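Local coordinates for aerobactin synthase IucA (Klebsiella pneumoniae subsp. pneumoniae, PDB 5JM8), which is an ATP-dependent NRPS-independent siderophore (NIS) synthetase that probably condenses citrate with a hydroxamate-bearing lysine derivative during synthesis of aerobactin, at residues 130-135 / 371-376; 380-385 / 436-441. One frame throughout, in Å; residues are numbered along the deposited sequence.

Contact 1 of 2, residues 130-135 / 371-376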
loop_
_atom_site.group_PDB
_atom_site.type_symbol
_atom_site.label_atom_id
_atom_site.label_comp_id
_atom_site.label_asym_id
_atom_site.label_seq_id
_atom_site.Cartn_x
_atom_site.Cartn_y
_atom_site.Cartn_z
ATOM N N ALA A 130 -3.047 1.739 22.284
ATOM C CA ALA A 130 -2.222 1.199 21.207
ATOM C C ALA A 130 -1.793 2.279 20.212
ATOM O O ALA A 130 -0.891 2.056 19.405
ATOM C CB ALA A 130 -2.968 0.093 20.484
ATOM N N LEU A 131 -2.443 3.439 20.266
ATOM C CA LEU A 131 -2.098 4.563 19.396
ATOM C C LEU A 131 -0.713 5.123 19.710
ATOM O O LEU A 131 -0.104 5.798 18.881
ATOM C CB LEU A 131 -3.137 5.681 19.521
ATOM C CG LEU A 131 -4.564 5.397 19.041
ATOM C CD1 LEU A 131 -5.451 6.614 19.274
ATOM C CD2 LEU A 131 -4.584 4.999 17.574
ATOM N N ARG A 132 -0.227 4.850 20.917
ATOM C CA ARG A 132 1.109 5.270 21.330
ATOM C C ARG A 132 2.218 4.579 20.540
ATOM O O ARG A 132 3.363 5.029 20.541
ATOM C CB ARG A 132 1.321 4.976 22.814
ATOM C CG ARG A 132 0.428 5.748 23.764
ATOM C CD ARG A 132 0.824 5.461 25.202
ATOM N NE ARG A 132 0.025 6.231 26.151
ATOM C CZ ARG A 132 -0.916 5.723 26.942
ATOM N NH1 ARG A 132 -1.191 4.424 26.933
ATOM N NH2 ARG A 132 -1.577 6.525 27.760
ATOM N N GLU A 133 1.872 3.486 19.870
ATOM C CA GLU A 133 2.869 2.566 19.335
ATOM C C GLU A 133 3.555 3.083 18.080
ATOM O O GLU A 133 4.654 2.642 17.739
ATOM C CB GLU A 133 2.216 1.214 19.047
ATOM C CG GLU A 133 1.706 0.521 20.302
ATOM C CD GLU A 133 0.778 -0.644 20.016
ATOM O OE1 GLU A 133 0.319 -0.789 18.862
ATOM O OE2 GLU A 133 0.501 -1.418 20.957
ATOM N N LYS A 134 2.915 4.023 17.396
ATOM C CA LYS A 134 3.441 4.517 16.137
ATOM C C LYS A 134 2.857 5.877 15.777
ATOM O O LYS A 134 1.956 6.376 16.450
ATOM C CB LYS A 134 3.155 3.507 15.026
ATOM C CG LYS A 134 1.686 3.188 14.866
ATOM C CD LYS A 134 1.445 2.215 13.730
ATOM C CE LYS A 134 -0.036 2.125 13.403
ATOM N NZ LYS A 134 -0.290 1.370 12.152
ATOM N N ALA A 135 3.379 6.465 14.708
ATOM C CA ALA A 135 2.928 7.769 14.249
ATOM C C ALA A 135 1.500 7.693 13.716
ATOM O O ALA A 135 1.161 6.806 12.929
ATOM C CB ALA A 135 3.867 8.304 13.180
ATOM N N ALA A 371 -3.588 11.542 28.879
ATOM C CA ALA A 371 -4.025 10.173 28.654
ATOM C C ALA A 371 -5.130 9.786 29.635
ATOM O O ALA A 371 -4.977 9.982 30.842
ATOM C CB ALA A 371 -2.855 9.227 28.783
ATOM N N PRO A 372 -6.250 9.245 29.123
ATOM C CA PRO A 372 -7.301 8.778 30.034
ATOM C C PRO A 372 -6.816 7.728 31.031
ATOM O O PRO A 372 -7.327 7.672 32.150
ATOM C CB PRO A 372 -8.345 8.182 29.086
ATOM C CG PRO A 372 -8.153 8.916 27.813
ATOM C CD PRO A 372 -6.681 9.171 27.714
ATOM N N ASP A 373 -5.844 6.915 30.630
ATOM C CA ASP A 373 -5.321 5.860 31.495
ATOM C C ASP A 373 -4.120 6.327 32.320
ATOM O O ASP A 373 -3.512 5.539 33.047
ATOM C CB ASP A 373 -4.934 4.632 30.664
ATOM C CG ASP A 373 -3.874 4.934 29.616
ATOM O OD1 ASP A 373 -3.188 5.974 29.718
ATOM O OD2 ASP A 373 -3.722 4.119 28.685
ATOM N N GLY A 374 -3.765 7.601 32.182
ATOM C CA GLY A 374 -2.690 8.180 32.967
ATOM C C GLY A 374 -1.307 7.923 32.402
ATOM O O GLY A 374 -0.303 8.279 33.020
ATOM N N GLY A 375 -1.250 7.305 31.227
ATOM C CA GLY A 375 0.016 7.010 30.584
ATOM C C GLY A 375 0.528 8.185 29.768
ATOM O O GLY A 375 0.101 9.321 29.971
ATOM N N ASP A 376 1.451 7.909 28.850
ATOM C CA ASP A 376 1.992 8.933 27.963
ATOM C C ASP A 376 0.922 9.546 27.076
ATOM O O ASP A 376 0.166 8.831 26.420
ATOM C CB ASP A 376 3.088 8.351 27.066
ATOM C CG ASP A 376 4.306 7.891 27.840
ATOM O OD1 ASP A 376 4.458 8.273 29.020
ATOM O OD2 ASP A 376 5.127 7.152 27.252
#

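Contact 2 of 2, residues 380-385 / 436-441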
loop_
_atom_site.group_PDB
_atom_site.type_symbol
_atom_site.label_atom_id
_atom_site.label_comp_id
_atom_site.label_asym_id
_atom_site.label_seq_id
_atom_site.Cartn_x
_atom_site.Cartn_y
_atom_site.Cartn_z
ATOM N N VAL A 380 3.877 12.906 23.921
ATOM C CA VAL A 380 5.022 12.327 24.616
ATOM C C VAL A 380 5.441 11.017 23.960
ATOM O O VAL A 380 6.618 10.659 23.968
ATOM C CB VAL A 380 4.700 12.097 26.110
ATOM C CG1 VAL A 380 5.786 11.267 26.791
ATOM C CG2 VAL A 380 4.531 13.428 26.814
ATOM N N ALA A 381 4.469 10.305 23.397
ATOM C CA ALA A 381 4.745 9.083 22.651
ATOM C C ALA A 381 5.549 9.391 21.392
ATOM O O ALA A 381 6.409 8.610 20.990
ATOM C CB ALA A 381 3.448 8.380 22.289
ATOM N N ALA A 382 5.264 10.534 20.776
ATOM C CA ALA A 382 5.984 10.967 19.584
ATOM C C ALA A 382 7.407 11.394 19.930
ATOM O O ALA A 382 8.370 10.920 19.330
ATOM C CB ALA A 382 5.241 12.103 18.904
ATOM N N VAL A 383 7.526 12.296 20.900
ATOM C CA VAL A 383 8.822 12.800 21.341
ATOM C C VAL A 383 9.747 11.662 21.754
ATOM O O VAL A 383 10.947 11.703 21.494
ATOM C CB VAL A 383 8.659 13.779 22.520
ATOM C CG1 VAL A 383 10.017 14.186 23.088
ATOM C CG2 VAL A 383 7.882 15.005 22.076
ATOM N N LYS A 384 9.184 10.650 22.403
ATOM C CA LYS A 384 9.952 9.481 22.809
ATOM C C LYS A 384 10.453 8.696 21.597
ATOM O O LYS A 384 11.535 8.111 21.635
ATOM C CB LYS A 384 9.109 8.583 23.713
ATOM C CG LYS A 384 9.108 9.020 25.169
ATOM C CD LYS A 384 8.137 8.202 26.002
ATOM C CE LYS A 384 8.363 8.419 27.491
ATOM N NZ LYS A 384 7.661 7.393 28.309
ATOM N N ARG A 385 9.665 8.684 20.525
ATOM C CA ARG A 385 10.095 8.053 19.280
ATOM C C ARG A 385 11.162 8.898 18.601
ATOM O O ARG A 385 12.094 8.368 17.998
ATOM C CB ARG A 385 8.916 7.849 18.331
ATOM C CG ARG A 385 8.030 6.680 18.692
ATOM C CD ARG A 385 7.076 6.357 17.565
ATOM N NE ARG A 385 6.218 7.492 17.242
ATOM C CZ ARG A 385 5.046 7.735 17.818
ATOM N NH1 ARG A 385 4.577 6.923 18.756
ATOM N NH2 ARG A 385 4.337 8.794 17.452
ATOM N N LEU A 436 7.294 14.808 10.376
ATOM C CA LEU A 436 8.042 13.841 9.585
ATOM C C LEU A 436 9.091 13.219 10.493
ATOM O O LEU A 436 10.087 13.858 10.830
ATOM C CB LEU A 436 8.693 14.502 8.363
ATOM C CG LEU A 436 9.574 13.610 7.481
ATOM C CD1 LEU A 436 8.797 12.429 6.922
ATOM C CD2 LEU A 436 10.195 14.417 6.343
ATOM N N GLY A 437 8.858 11.976 10.898
ATOM C CA GLY A 437 9.701 11.329 11.883
ATOM C C GLY A 437 9.520 11.947 13.257
ATOM O O GLY A 437 10.489 12.130 13.992
ATOM N N ASP A 438 8.272 12.278 13.585
ATOM C CA ASP A 438 7.892 12.788 14.902
ATOM C C ASP A 438 8.444 14.184 15.209
ATOM O O ASP A 438 8.483 14.593 16.370
ATOM C CB ASP A 438 8.336 11.805 15.991
ATOM C CG ASP A 438 7.779 10.411 15.773
ATOM O OD1 ASP A 438 6.564 10.215 15.994
ATOM O OD2 ASP A 438 8.551 9.510 15.383
ATOM N N LEU A 439 8.846 14.913 14.169
ATOM C CA LEU A 439 9.319 16.290 14.315
ATOM C C LEU A 439 8.458 17.225 13.472
ATOM O O LEU A 439 8.194 16.930 12.311
ATOM C CB LEU A 439 10.787 16.409 13.892
ATOM C CG LEU A 439 11.422 17.794 14.054
ATOM C CD1 LEU A 439 11.721 18.080 15.518
ATOM C CD2 LEU A 439 12.681 17.917 13.211
ATOM N N PRO A 440 8.015 18.359 14.047
ATOM C CA PRO A 440 7.245 19.297 13.220
ATOM C C PRO A 440 8.063 19.847 12.052
ATOM O O PRO A 440 9.137 20.411 12.268
ATOM C CB PRO A 440 6.876 20.419 14.200
ATOM C CG PRO A 440 7.014 19.820 15.552
ATOM C CD PRO A 440 8.118 18.819 15.443
ATOM N N VAL A 441 7.557 19.677 10.832
ATOM C CA VAL A 441 8.234 20.181 9.640
ATOM C C VAL A 441 7.328 21.112 8.840
ATOM O O VAL A 441 7.704 21.586 7.767
ATOM C CB VAL A 441 8.704 19.025 8.726
ATOM C CG1 VAL A 441 9.735 18.174 9.442
ATOM C CG2 VAL A 441 7.526 18.172 8.288
HETATM O O HOH W 1 10.965 8.871 15.372
#

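Contact 1 of 2, residues 130-135 / 371-376
An Asx turn at D373, overlapping the end of a type I beta turn from A371 to G374, receives the side chain of R132 across this surface contact between two loops. R132 meets D373 in an end-on salt bridge. NH2 of R132 lies 2.6 Å from OD1 of D373, and NH1 of R132 lies 3.1 Å from OD2 of D373. Each oxygen uses its syn lone pair, and the guanidinium and carboxylate planes are only 22° apart. The R132 chain runs extended from CG to NE (chi3 178°), which carries the guanidinium across to the second loop. There NE of R132 bonds the backbone O of D376 at 2.6 Å, nearly straight at 168° and on a carbonyl lone pair. NH2 of R132 adds a weak bond to the same oxygen. CB of A371 sits at the guanidinium edge, 3.2 Å from NH2 of R132. D373 OD1 has a second donor. The backbone N of G375 reaches it at 2.8 Å, on the anti side and tilted out of the carboxylate plane, and this bond makes the Asx turn. The partner of the D376 carboxylate is K384. D373 is thus held by its own turn and by R132. Bonds to both D373 and the D376 carbonyl fix the rotation of the guanidinium, and the nearby positive charge probably keeps D373 ionised.

Contact 2 of 2, residues 380-385 / 436-441
R385 bends at chi3 (-59°), and this turns its guanidinium back along its own helix, where NE and NH2 meet the carboxylate of D438. CG of D438 lies anti to its carbonyl carbon (chi1 -56°), which puts OD1 within reach of the R385 guanidinium. The salt bridge is side-on, with both nitrogens on one oxygen. NE of R385 is 3.0 Å from OD1 of D438 and comes from above the carboxylate plane. NH2 of R385 is also 3.0 Å from OD1 of D438, but nearly in line with the C-O bond. Both bonds are moderately bent. One guanidinium face lies over A381 O and A382 CA of the same helix. The contact joins helix 378-390 to the tight turn between antiparallel strands 431-435 and 440-445 of the mixed sheet. D438 has positive phi in this turn. Its CB packs 3.5 Å from the backbone O of A382, and its OD1 lies 3.7 Å from CB of A382. OD1 also accepts a bond from Q360, at the start of strand 360-363, outermost of the sheet within this chain. A water donates to OD2 of D438, at a rather short 2.5 Å, and only weakly to the backbone O of R385. L386, the next residue of the helix, also touches the D438 side chain.

Along the chain, the loop after helix 101-124 comes first. Contact 1 joins it to residues 371-376, closing a loop of 235 residues that contains much helix and strand. Helix 378-390 follows at once. Contact 2 then joins that helix to the turn 436-441, across 50 residues that include helix 394-420. The two contacts are in series, neither nested nor crossed, and their centres lie about 13 Å apart. They touch directly: D376 OD2 and K384 NZ form a salt bridge at 2.8 Å, and the R385 guanidinium packs on the backbone of R132, K134 and A135. Helix 378-390 thus links the two surface loops with the mixed sheet.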